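Local coordinates for E3 ubiquitin-protein ligase ORTHRUS 2 (Arabidopsis thaliana, PDB 7DUF) that probably promotes, as a RING-type E3, ubiquitin transfer from an E2 to target proteins and carries a zinc-binding PHD finger whose recognition of histone H3 tail peptides is abrogated, at residues L32-G35 with T36-T39; P40-V43 with S44-S47. All blocks are in the same frame, centred on the assembly; numbering follows the deposited sequence.

Overall arrangement
Contact 1 (residues 32-35 with 36-39) and contact 2 (40-43 with 44-47) run on directly from one another along the chain, their centres about 12 Å apart. Each supplies two ligands to a different zinc ion of the PHD finger: a pair of cysteines in contact 1, a histidine and a cysteine in contact 2. They share the two-stranded antiparallel sheet, 31-33 beside 40-42, and Leu32 is backbone hydrogen-bonded to Trp41. Contact 1 runs from strand 31-33 through the turn leading to 40-42, only partly buried, and is built from backbone N-H groups, sulfur and metal. Contact 2 lies buried near the centre of the chain, where apolar packing of Trp41, Val43 and Leu46 joins the metal bonds.

Contact 1 of 2, residues L32-G35 with T36-T39; sequences LTCG and TCVT. With ZN (zinc ion), chain C.
Cys34 and Cys37 both bind one zinc ion, SG of Cys34 at 2.3 Å from the metal. The same sulfur also accepts N-H groups from the turn that follows: Thr36 N donates to Cys34 SG at 3.2 Å and fairly straight, 162° at the hydrogen, while the bond from Cys37 N, at 3.6 Å, is weak. Cys34 brings its sulfur to the metal and to these two amides because SG lies trans to the main-chain nitrogen (chi1 -179°). Such N-H···S bonds probably draw off part of the thiolate's negative charge. This is the CxxC turn, or zinc knuckle, of a cross-brace PHD finger, and Cys61 and Cys64 complete the four-cysteine site. Behind the knuckle the chain doubles back: Cys34 N donates to Thr39 O at 3.1 Å, from a position 43° out of the carbonyl plane. That oxygen also receives a CA-H···O contact from Thr33 CA at 3.4 Å. On the outer side, CG2 of Val38 lies 3.8 Å from Cys34 O, and Thr33 OG1 meets Val38 CG1 only loosely, at 4.3 Å. Thr36 leans its CB against Cys34 SG, and its side chain also touches His60 and Cys64.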
ATOM      1  N   LEU A  32       4.417  -4.073  -3.289  1.00 66.86           N
ATOM      2  CA  LEU A  32       4.317  -2.621  -3.256  1.00 66.02           C
ATOM      3  C   LEU A  32       4.561  -2.082  -4.655  1.00 71.53           C
ATOM      4  O   LEU A  32       5.554  -2.444  -5.295  1.00 72.59           O
ATOM      5  CB  LEU A  32       5.325  -2.013  -2.275  1.00 63.37           C
ATOM      6  CG  LEU A  32       4.759  -1.234  -1.086  1.00 71.38           C
ATOM      7  CD1 LEU A  32       5.842  -0.396  -0.428  1.00 67.74           C
ATOM      8  CD2 LEU A  32       3.592  -0.361  -1.526  1.00 77.90           C
ATOM      9  N   THR A  33       3.662  -1.225  -5.129  1.00 71.16           N
ATOM     10  CA  THR A  33       3.799  -0.594  -6.431  1.00 73.86           C
ATOM     11  C   THR A  33       4.175   0.871  -6.254  1.00 74.18           C
ATOM     12  O   THR A  33       3.711   1.534  -5.320  1.00 74.46           O
ATOM     13  CB  THR A  33       2.510  -0.711  -7.251  1.00 70.18           C
ATOM     14  OG1 THR A  33       1.656   0.404  -6.970  1.00 88.85           O
ATOM     15  CG2 THR A  33       1.780  -2.004  -6.918  1.00 77.34           C
ATOM     16  N   CYS A  34       5.023   1.365  -7.150  1.00 70.75           N
ATOM     17  CA  CYS A  34       5.491   2.739  -7.072  1.00 66.11           C
ATOM     18  C   CYS A  34       4.370   3.710  -7.426  1.00 74.22           C
ATOM     19  O   CYS A  34       3.511   3.428  -8.263  1.00 80.73           O
ATOM     20  CB  CYS A  34       6.682   2.942  -8.009  1.00 70.33           C
ATOM     21  SG  CYS A  34       7.395   4.603  -8.005  1.00 81.62           S
ATOM     22  N   GLY A  35       4.379   4.867  -6.766  1.00 82.82           N
ATOM     23  CA  GLY A  35       3.418   5.905  -7.081  1.00 79.37           C
ATOM     24  C   GLY A  35       3.760   6.740  -8.293  1.00 78.92           C
ATOM     25  O   GLY A  35       2.947   7.570  -8.711  1.00 83.21           O
ATOM     26  N   THR A  36       4.944   6.535  -8.871  1.00 74.63           N
ATOM     27  CA  THR A  36       5.399   7.303 -10.025  1.00 75.43           C
ATOM     28  C   THR A  36       5.388   6.440 -11.282  1.00 75.59           C
ATOM     29  O   THR A  36       4.619   6.710 -12.207  1.00 81.15           O
ATOM     30  CB  THR A  36       6.792   7.880  -9.761  1.00 77.42           C
ATOM     31  OG1 THR A  36       6.706   8.903  -8.761  1.00 75.30           O
ATOM     32  CG2 THR A  36       7.375   8.475 -11.035  1.00 78.02           C
ATOM     33  N   CYS A  37       6.218   5.399 -11.340  1.00 74.71           N
ATOM     34  CA  CYS A  37       6.288   4.522 -12.502  1.00 74.05           C
ATOM     35  C   CYS A  37       5.326   3.344 -12.423  1.00 75.48           C
ATOM     36  O   CYS A  37       5.153   2.642 -13.425  1.00 77.88           O
ATOM     37  CB  CYS A  37       7.717   3.999 -12.676  1.00 73.37           C
ATOM     38  SG  CYS A  37       8.286   2.940 -11.325  1.00 81.80           S
ATOM     39  N   VAL A  38       4.701   3.122 -11.266  1.00 76.12           N
ATOM     40  CA  VAL A  38       3.793   2.005 -11.018  1.00 73.79           C
ATOM     41  C   VAL A  38       4.485   0.696 -11.379  1.00 72.47           C
ATOM     42  O   VAL A  38       3.987  -0.086 -12.198  1.00 76.26           O
ATOM     43  CB  VAL A  38       2.467   2.177 -11.782  1.00 66.04           C
ATOM     44  CG1 VAL A  38       1.403   1.253 -11.207  1.00 70.88           C
ATOM     45  CG2 VAL A  38       2.004   3.624 -11.717  1.00 72.29           C
ATOM     46  N   THR A  39       5.647   0.462 -10.784  1.00 72.09           N
ATOM     47  CA  THR A  39       6.308  -0.829 -10.913  1.00 67.21           C
ATOM     48  C   THR A  39       6.146  -1.606  -9.620  1.00 71.65           C
ATOM     49  O   THR A  39       6.388  -1.050  -8.540  1.00 70.36           O
ATOM     50  CB  THR A  39       7.792  -0.654 -11.228  1.00 66.95           C
ATOM     51  OG1 THR A  39       7.949   0.286 -12.297  1.00 79.69           O
ATOM     52  CG2 THR A  39       8.411  -1.984 -11.633  1.00 62.49           C
TER
HETATM   53 ZN    ZN C 401       9.126   4.092  -9.483  1.00 98.99          ZN

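Contact 2 of 2, residues P40-V43 with S44-S47. With ZN (zinc ion), chain D.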
ATOM      1  N   PRO A  40       5.724  -2.868  -9.670  1.00 69.62           N
ATOM      2  CA  PRO A  40       5.612  -3.651  -8.436  1.00 63.00           C
ATOM      3  C   PRO A  40       6.977  -4.100  -7.943  1.00 64.96           C
ATOM      4  O   PRO A  40       7.839  -4.517  -8.722  1.00 71.84           O
ATOM      5  CB  PRO A  40       4.747  -4.845  -8.852  1.00 63.81           C
ATOM      6  CG  PRO A  40       5.008  -5.001 -10.309  1.00 67.88           C
ATOM      7  CD  PRO A  40       5.262  -3.617 -10.851  1.00 70.83           C
ATOM      8  N   TRP A  41       7.172  -4.002  -6.632  1.00 61.39           N
ATOM      9  CA  TRP A  41       8.408  -4.415  -5.988  1.00 57.51           C
ATOM     10  C   TRP A  41       8.089  -5.378  -4.857  1.00 66.94           C
ATOM     11  O   TRP A  41       7.075  -5.228  -4.168  1.00 79.06           O
ATOM     12  CB  TRP A  41       9.189  -3.212  -5.438  1.00 56.54           C
ATOM     13  CG  TRP A  41       9.751  -2.319  -6.497  1.00 55.05           C
ATOM     14  CD1 TRP A  41       9.053  -1.485  -7.318  1.00 60.79           C
ATOM     15  CD2 TRP A  41      11.132  -2.163  -6.848  1.00 57.22           C
ATOM     16  NE1 TRP A  41       9.910  -0.824  -8.162  1.00 63.64           N
ATOM     17  CE2 TRP A  41      11.193  -1.221  -7.893  1.00 58.50           C
ATOM     18  CE3 TRP A  41      12.322  -2.731  -6.381  1.00 64.59           C
ATOM     19  CZ2 TRP A  41      12.396  -0.832  -8.479  1.00 66.33           C
ATOM     20  CZ3 TRP A  41      13.517  -2.344  -6.966  1.00 67.35           C
ATOM     21  CH2 TRP A  41      13.544  -1.403  -8.003  1.00 66.88           C
ATOM     22  N   HIS A  42       8.956  -6.370  -4.668  1.00 62.94           N
ATOM     23  CA  HIS A  42       8.828  -7.290  -3.545  1.00 66.26           C
ATOM     24  C   HIS A  42       9.363  -6.600  -2.298  1.00 66.79           C
ATOM     25  O   HIS A  42      10.569  -6.355  -2.183  1.00 70.86           O
ATOM     26  CB  HIS A  42       9.576  -8.589  -3.826  1.00 72.80           C
ATOM     27  CG  HIS A  42       9.312  -9.666  -2.821  1.00 71.33           C
ATOM     28  ND1 HIS A  42      10.076 -10.809  -2.734  1.00 80.40           N
ATOM     29  CD2 HIS A  42       8.366  -9.771  -1.858  1.00 71.84           C
ATOM     30  CE1 HIS A  42       9.613 -11.572  -1.762  1.00 80.58           C
ATOM     31  NE2 HIS A  42       8.575 -10.965  -1.213  1.00 75.56           N
ATOM     32  N   VAL A  43       8.467  -6.284  -1.358  1.00 66.93           N
ATOM     33  CA  VAL A  43       8.845  -5.474  -0.203  1.00 69.22           C
ATOM     34  C   VAL A  43       9.859  -6.199   0.672  1.00 67.89           C
ATOM     35  O   VAL A  43      10.634  -5.560   1.393  1.00 72.38           O
ATOM     36  CB  VAL A  43       7.590  -5.065   0.597  1.00 69.50           C
ATOM     37  CG1 VAL A  43       7.196  -6.149   1.593  1.00 68.06           C
ATOM     38  CG2 VAL A  43       7.820  -3.737   1.304  1.00 70.47           C
ATOM     39  N   SER A  44       9.885  -7.532   0.618  1.00 70.30           N
ATOM     40  CA  SER A  44      10.853  -8.278   1.415  1.00 69.70           C
ATOM     41  C   SER A  44      12.271  -8.063   0.904  1.00 71.83           C
ATOM     42  O   SER A  44      13.212  -7.953   1.698  1.00 73.67           O
ATOM     43  CB  SER A  44      10.501  -9.765   1.410  1.00 73.45           C
ATOM     44  OG  SER A  44      11.671 -10.564   1.447  1.00 88.21           O
ATOM     45  N   CYS A  45      12.442  -7.989  -0.414  1.00 74.56           N
ATOM     46  CA  CYS A  45      13.754  -7.885  -1.035  1.00 67.48           C
ATOM     47  C   CYS A  45      14.243  -6.447  -1.168  1.00 65.40           C
ATOM     48  O   CYS A  45      15.224  -6.205  -1.876  1.00 77.54           O
ATOM     49  CB  CYS A  45      13.735  -8.551  -2.413  1.00 63.04           C
ATOM     50  SG  CYS A  45      13.587 -10.354  -2.374  1.00 71.75           S
ATOM     51  N   LEU A  46      13.585  -5.494  -0.515  1.00 67.53           N
ATOM     52  CA  LEU A  46      14.022  -4.108  -0.588  1.00 63.36           C
ATOM     53  C   LEU A  46      15.210  -3.871   0.340  1.00 71.35           C
ATOM     54  O   LEU A  46      15.498  -4.661   1.240  1.00 76.14           O
ATOM     55  CB  LEU A  46      12.878  -3.162  -0.225  1.00 67.01           C
ATOM     56  CG  LEU A  46      11.852  -2.871  -1.322  1.00 63.69           C
ATOM     57  CD1 LEU A  46      10.790  -1.909  -0.816  1.00 65.65           C
ATOM     58  CD2 LEU A  46      12.533  -2.317  -2.565  1.00 57.98           C
ATOM     59  N   SER A  47      15.910  -2.761   0.100  1.00 70.43           N
ATOM     60  CA  SER A  47      17.012  -2.379   0.976  1.00 66.35           C
ATOM     61  C   SER A  47      16.500  -1.658   2.217  1.00 73.70           C
ATOM     62  O   SER A  47      16.910  -1.970   3.341  1.00 80.71           O
ATOM     63  CB  SER A  47      18.012  -1.504   0.219  1.00 68.63           C
ATOM     64  OG  SER A  47      19.037  -2.287  -0.366  1.00 78.37           O
TER
HETATM   65 ZN    ZN D 402      11.874 -11.130  -3.736  1.00 94.69          ZN
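His42 and Cys45 hold one zinc ion between them, ND1 of His42 at 2.1 Å and SG of Cys45 at 2.3 Å from the metal. Cys19 and Cys22 fill the other two places. The imidazole reaches the zinc because its CG stands anti to the backbone N (chi1 -171°), and its far nitrogen, NE2, is hydrogen-bonded to Glu30. Zinc on ND1 and Glu30 on NE2 together restrict the ring's rotation, and the carboxylate probably makes it a stronger electron donor. Ser44 closes over one face: its CB sits 3.8 Å from the centroid of the His42 ring, 26° off the normal, a CH-pi contact displaced toward the NE2 side. A weak hydrogen bond from Cys45 N to His42 O, 3.1 Å long and bent to 132°, spans the turn that brings the cysteine back to the metal.

Beyond this shell Leu46 points back toward strand 40-42. Its CD2 lies 3.8 Å from CE3 of Trp41, the two side chains crossing at about a right angle, and CD1 approaches CG2 of Val43 at 4.1 Å. Cut back to an alanine, Leu46 would probably leave a gap beside the indole, with Trp41 and Val43 deprived of the two methyl branches that bridge them. Trp41 also meets Trp59 edge-to-face, and Val43 packs on Leu53 of the second subunit. His42, with Cys45 three residues on, supplies the fifth and sixth ligands of the C4HC3 series, whose interleaved sites form the cross-brace of a PHD finger.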